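Local coordinates for protein DHC, diheme cytochrome c (PDB 2FWT) that carries two covalently bound c-type hemes and probably transfers electrons to its partner, the sphaeroides heme protein SHP, at residues A[32-35]-A[36-39]; A[54-57]-A[58-62]. All blocks are in the same frame, centred on the assembly; numbering follows the deposited sequence.

Contact 1 (32-35 with 36-39) is the turn that closes helix 27-34 and leads to H40, an axial ligand of the iron of heme c #1; contact 2 (54-57 with 58-62) is the C-terminal half of the next helix, 49-61. Their centres lie 14 Å apart, yet the two helices meet through M34, whose CE lies 3.5 Å from CG2 of I55 and whose SD lies 4.1 Å from CD1 of L59. Both contacts reach the same heme neighbourhood: L33 and M34 line a heme pocket, L59 touches the same heme, CD1 4.0 Å from CMB, and I55 comes to about 4 Å, between nearest side-chain atoms, from C13, which is covalently bound to heme c #1.

Contact 1: A[32-35]-A[36-39]; sequences ALMA and DLPN. With HEC (heme c), chain C.
M34 and L37 lie side by side and point the same way, with CE of M34 3.9 Å from CD1 of L37. The methionine chain is bent at both chi2 and chi3 (-60° and -66°), which brings its sulfur beside the side-arm carbon CBB of the heme, SD 3.7 Å away, and CE also packs on that carbon. L37 sends its other branch, CD2, to 3.5 Å from O of L33. Leucine suits this buried place because its fork can meet the methionine with one methyl and the L33 carbonyl and CBB of the heme with the other. Cut back to alanine, L37 would lose both methyls, which is likely to open a gap beside CE of M34 and leave the methionine end freer to turn. L33 adds CD1, 3.6 Å from the heme methyl CMA.

The polar contacts are mainly backbone and water. N of D36 donates to O of L33 at 3.2 Å, nearly straight but from well above the carbonyl plane, and a water also donates to that oxygen. A second water bridges O of M34 to N of L37. ND2 of N39 meets OD1 of D36 on its syn side at 2.8 Å, in a straight bond 25° out of the carboxylate plane.

The turn joins helix 27-34 to the loop before helix 49-61, on which M34 also touches R52 and E56, while L37 rests on L47.

Contact 2: A[54-57]-A[58-62]; sequences QIES and YLVAN
Four backbone bonds bind 54-57 to 58-62, each from an N to the carbonyl four residues earlier. N of L59 meets O of I55 at 2.9 Å and N of V60 meets O of E56 at the same length. N of A61 donates to O of S57, and N of Y58 makes a longer bond, 3.2 Å, to O of Q54. Asparagine suits the helix end because its amide can fold back on the chain: ND2 of N62 donates to O of Y58 at 2.9 Å, with that oxygen close to the amide plane, where N-H groups point.

This is the last part of alpha-helix 49-61, and N62 is the first residue to leave helical backbone angles. The helix is amphipathic, with I55 and L59 buried and Q54, S57 and A61 exposed.

The buried pair lie side by side, CG2 of I55 3.7 Å from CD1 of L59. With CG anti to its own carbonyl carbon (chi1 -67°), L59 also lays CG 3.4 Å from O of I55. Both leucine and isoleucine fill this heme-side face with branched hydrocarbon; I55 packs further on L8 and L47, and L59 on W30.

On a flank, CG of E56 runs alongside CG2 of V60, 4.1 Å away. The extended glutamate chain carries its carboxylate across to helix 27-34, where OE2 forms a hydrogen bond with T31, while OE1 forms a salt bridge with R52 on its own helix. Y58 keeps the edge of its ring near O of I55 and packs against T9 and D6.

Contact 1: A[32-35]-A[36-39]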
# COMPACT_ATOMS: atom_id res chain seq x y z
N ALA A 32 0.08 2.70 11.90
CA ALA A 32 -0.91 3.76 11.89
C ALA A 32 -2.13 3.38 11.06
O ALA A 32 -3.28 3.64 11.46
CB ALA A 32 -0.28 5.02 11.36
N LEU A 33 -1.89 2.85 9.88
CA LEU A 33 -2.97 2.43 9.01
C LEU A 33 -3.79 1.30 9.66
O LEU A 33 -5.04 1.33 9.68
CB LEU A 33 -2.44 1.96 7.65
CG LEU A 33 -2.12 2.98 6.57
CD1 LEU A 33 -1.43 2.29 5.41
CD2 LEU A 33 -3.39 3.68 6.08
N MET A 34 -3.10 0.31 10.22
CA MET A 34 -3.81 -0.84 10.79
C MET A 34 -4.62 -0.47 12.07
O MET A 34 -5.55 -1.19 12.49
CB MET A 34 -2.84 -1.98 11.05
CG MET A 34 -2.20 -2.53 9.78
SD MET A 34 -3.36 -3.17 8.56
CE MET A 34 -4.04 -4.60 9.41
N ALA A 35 -4.26 0.66 12.67
CA ALA A 35 -4.93 1.15 13.85
C ALA A 35 -6.24 1.88 13.58
O ALA A 35 -6.99 2.16 14.53
CB ALA A 35 -4.01 2.04 14.61
N ASP A 36 -6.53 2.22 12.33
CA ASP A 36 -7.74 3.02 12.08
C ASP A 36 -8.40 2.53 10.82
O ASP A 36 -8.86 3.34 10.00
CB ASP A 36 -7.37 4.52 12.00
CG ASP A 36 -8.56 5.47 12.17
OD1 ASP A 36 -9.63 5.07 12.70
OD2 ASP A 36 -8.40 6.65 11.77
N LEU A 37 -8.52 1.22 10.68
CA LEU A 37 -9.17 0.66 9.51
C LEU A 37 -10.65 1.06 9.35
O LEU A 37 -11.15 1.07 8.25
CB LEU A 37 -9.02 -0.85 9.48
CG LEU A 37 -7.59 -1.33 9.24
CD1 LEU A 37 -7.52 -2.85 9.38
CD2 LEU A 37 -7.11 -0.85 7.84
N PRO A 38 -11.36 1.34 10.46
CA PRO A 38 -12.74 1.85 10.27
C PRO A 38 -12.85 3.17 9.52
O PRO A 38 -13.93 3.50 8.97
CB PRO A 38 -13.25 2.03 11.71
CG PRO A 38 -12.50 0.99 12.48
CD PRO A 38 -11.08 1.14 11.88
N ASN A 39 -11.76 3.92 9.51
CA ASN A 39 -11.68 5.22 8.84
C ASN A 39 -10.49 5.21 7.89
O ASN A 39 -9.59 6.02 7.99
CB ASN A 39 -11.51 6.31 9.88
CG ASN A 39 -12.60 6.29 10.92
OD1 ASN A 39 -13.75 6.55 10.60
ND2 ASN A 39 -12.26 5.96 12.15
FE HEC C . -6.69 0.29 1.51
CHA HEC C . -5.66 3.20 0.12
CHB HEC C . -3.49 -0.34 2.58
CHC HEC C . -7.69 -2.68 2.80
CHD HEC C . -9.90 0.97 0.60
NA HEC C . -4.91 1.22 1.36
C1A HEC C . -4.70 2.44 0.74
C2A HEC C . -3.32 2.81 0.84
C3A HEC C . -2.71 1.82 1.51
C4A HEC C . -3.69 0.81 1.84
CMA HEC C . -1.23 1.73 1.87
CAA HEC C . -2.71 4.09 0.25
CBA HEC C . -2.41 3.97 -1.24
CGA HEC C . -1.58 5.16 -1.69
O1A HEC C . -0.34 5.11 -1.50
O2A HEC C . -2.13 6.15 -2.23
NB HEC C . -5.77 -1.22 2.50
C1B HEC C . -4.46 -1.26 2.91
C2B HEC C . -4.25 -2.43 3.73
C3B HEC C . -5.44 -3.07 3.80
C4B HEC C . -6.39 -2.35 2.97
CMB HEC C . -2.91 -2.74 4.43
CAB HEC C . -5.81 -4.36 4.58
CBB HEC C . -5.79 -4.22 5.95
NC HEC C . -8.46 -0.67 1.65
C1C HEC C . -8.66 -1.91 2.22
C2C HEC C . -10.04 -2.29 2.05
C3C HEC C . -10.67 -1.28 1.45
C4C HEC C . -9.68 -0.25 1.18
CMC HEC C . -10.63 -3.62 2.54
CAC HEC C . -12.18 -1.19 1.10
CBC HEC C . -13.11 -1.39 2.08
ND HEC C . -7.60 1.80 0.57
C1D HEC C . -8.97 1.90 0.32
C2D HEC C . -9.25 3.17 -0.33
C3D HEC C . -7.94 3.88 -0.49
C4D HEC C . -6.97 2.95 0.09
CMD HEC C . -10.59 3.71 -0.73
CAD HEC C . -7.75 5.25 -1.12
CBD HEC C . -7.51 5.07 -2.62
CGD HEC C . -7.39 6.39 -3.34
O1D HEC C . -7.18 7.42 -2.64
O2D HEC C . -7.51 6.40 -4.60
O HOH W 1 -6.42 2.86 7.85
O HOH W 2 -8.07 -0.86 12.81

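Contact 2: A[54-57]-A[58-62]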
# COMPACT_ATOMS: atom_id res chain seq x y z
N GLN A 54 -2.31 -9.98 13.12
CA GLN A 54 -1.52 -10.84 12.24
C GLN A 54 -1.02 -10.12 10.98
O GLN A 54 0.13 -10.32 10.57
CB GLN A 54 -2.27 -12.11 11.79
CG GLN A 54 -2.37 -13.20 12.87
CD GLN A 54 -1.16 -14.15 13.07
OE1 GLN A 54 -1.28 -15.09 13.87
NE2 GLN A 54 -0.02 -13.95 12.36
N ILE A 55 -1.90 -9.33 10.36
CA ILE A 55 -1.53 -8.61 9.14
C ILE A 55 -0.50 -7.56 9.53
O ILE A 55 0.53 -7.41 8.89
CB ILE A 55 -2.76 -8.00 8.47
CG1 ILE A 55 -3.64 -9.14 7.93
CG2 ILE A 55 -2.42 -6.96 7.43
CD1 ILE A 55 -5.02 -8.66 7.57
N GLU A 56 -0.79 -6.85 10.61
CA GLU A 56 0.12 -5.81 11.06
C GLU A 56 1.51 -6.36 11.36
O GLU A 56 2.53 -5.78 11.01
CB GLU A 56 -0.45 -5.08 12.27
CG GLU A 56 0.42 -3.91 12.67
CD GLU A 56 -0.10 -3.12 13.86
OE1 GLU A 56 -1.29 -3.28 14.21
OE2 GLU A 56 0.71 -2.35 14.43
N SER A 57 1.57 -7.49 12.02
CA SER A 57 2.86 -8.09 12.33
C SER A 57 3.67 -8.39 11.06
O SER A 57 4.87 -8.12 11.00
CB SER A 57 2.68 -9.35 13.20
OG SER A 57 3.93 -10.06 13.28
N TYR A 58 3.01 -8.92 10.02
CA TYR A 58 3.66 -9.21 8.76
C TYR A 58 4.16 -7.92 8.11
O TYR A 58 5.31 -7.86 7.65
CB TYR A 58 2.70 -9.99 7.82
CG TYR A 58 3.17 -9.99 6.38
CD1 TYR A 58 4.12 -10.89 5.95
CD2 TYR A 58 2.66 -9.07 5.45
CE1 TYR A 58 4.59 -10.85 4.65
CE2 TYR A 58 3.12 -9.06 4.13
CZ TYR A 58 4.07 -9.96 3.75
OH TYR A 58 4.53 -9.97 2.46
N LEU A 59 3.30 -6.90 8.06
CA LEU A 59 3.64 -5.65 7.40
C LEU A 59 4.82 -4.99 8.09
O LEU A 59 5.80 -4.59 7.46
CB LEU A 59 2.44 -4.74 7.31
CG LEU A 59 1.29 -5.20 6.41
CD1 LEU A 59 0.03 -4.36 6.67
CD2 LEU A 59 1.68 -5.15 4.97
N VAL A 60 4.77 -4.94 9.42
CA VAL A 60 5.85 -4.36 10.21
C VAL A 60 7.17 -5.11 10.03
O VAL A 60 8.22 -4.48 9.84
CB VAL A 60 5.42 -4.27 11.70
CG1 VAL A 60 6.59 -3.96 12.64
CG2 VAL A 60 4.37 -3.19 11.84
N ALA A 61 7.11 -6.44 10.08
CA ALA A 61 8.32 -7.26 9.98
C ALA A 61 8.98 -7.15 8.62
O ALA A 61 10.18 -7.41 8.52
CB ALA A 61 7.98 -8.75 10.25
N ASN A 62 8.20 -6.77 7.60
CA ASN A 62 8.67 -6.66 6.24
C ASN A 62 8.67 -5.25 5.67
O ASN A 62 8.83 -5.05 4.48
CB ASN A 62 7.87 -7.63 5.38
CG ASN A 62 8.14 -9.05 5.75
OD1 ASN A 62 9.18 -9.56 5.35
ND2 ASN A 62 7.27 -9.69 6.54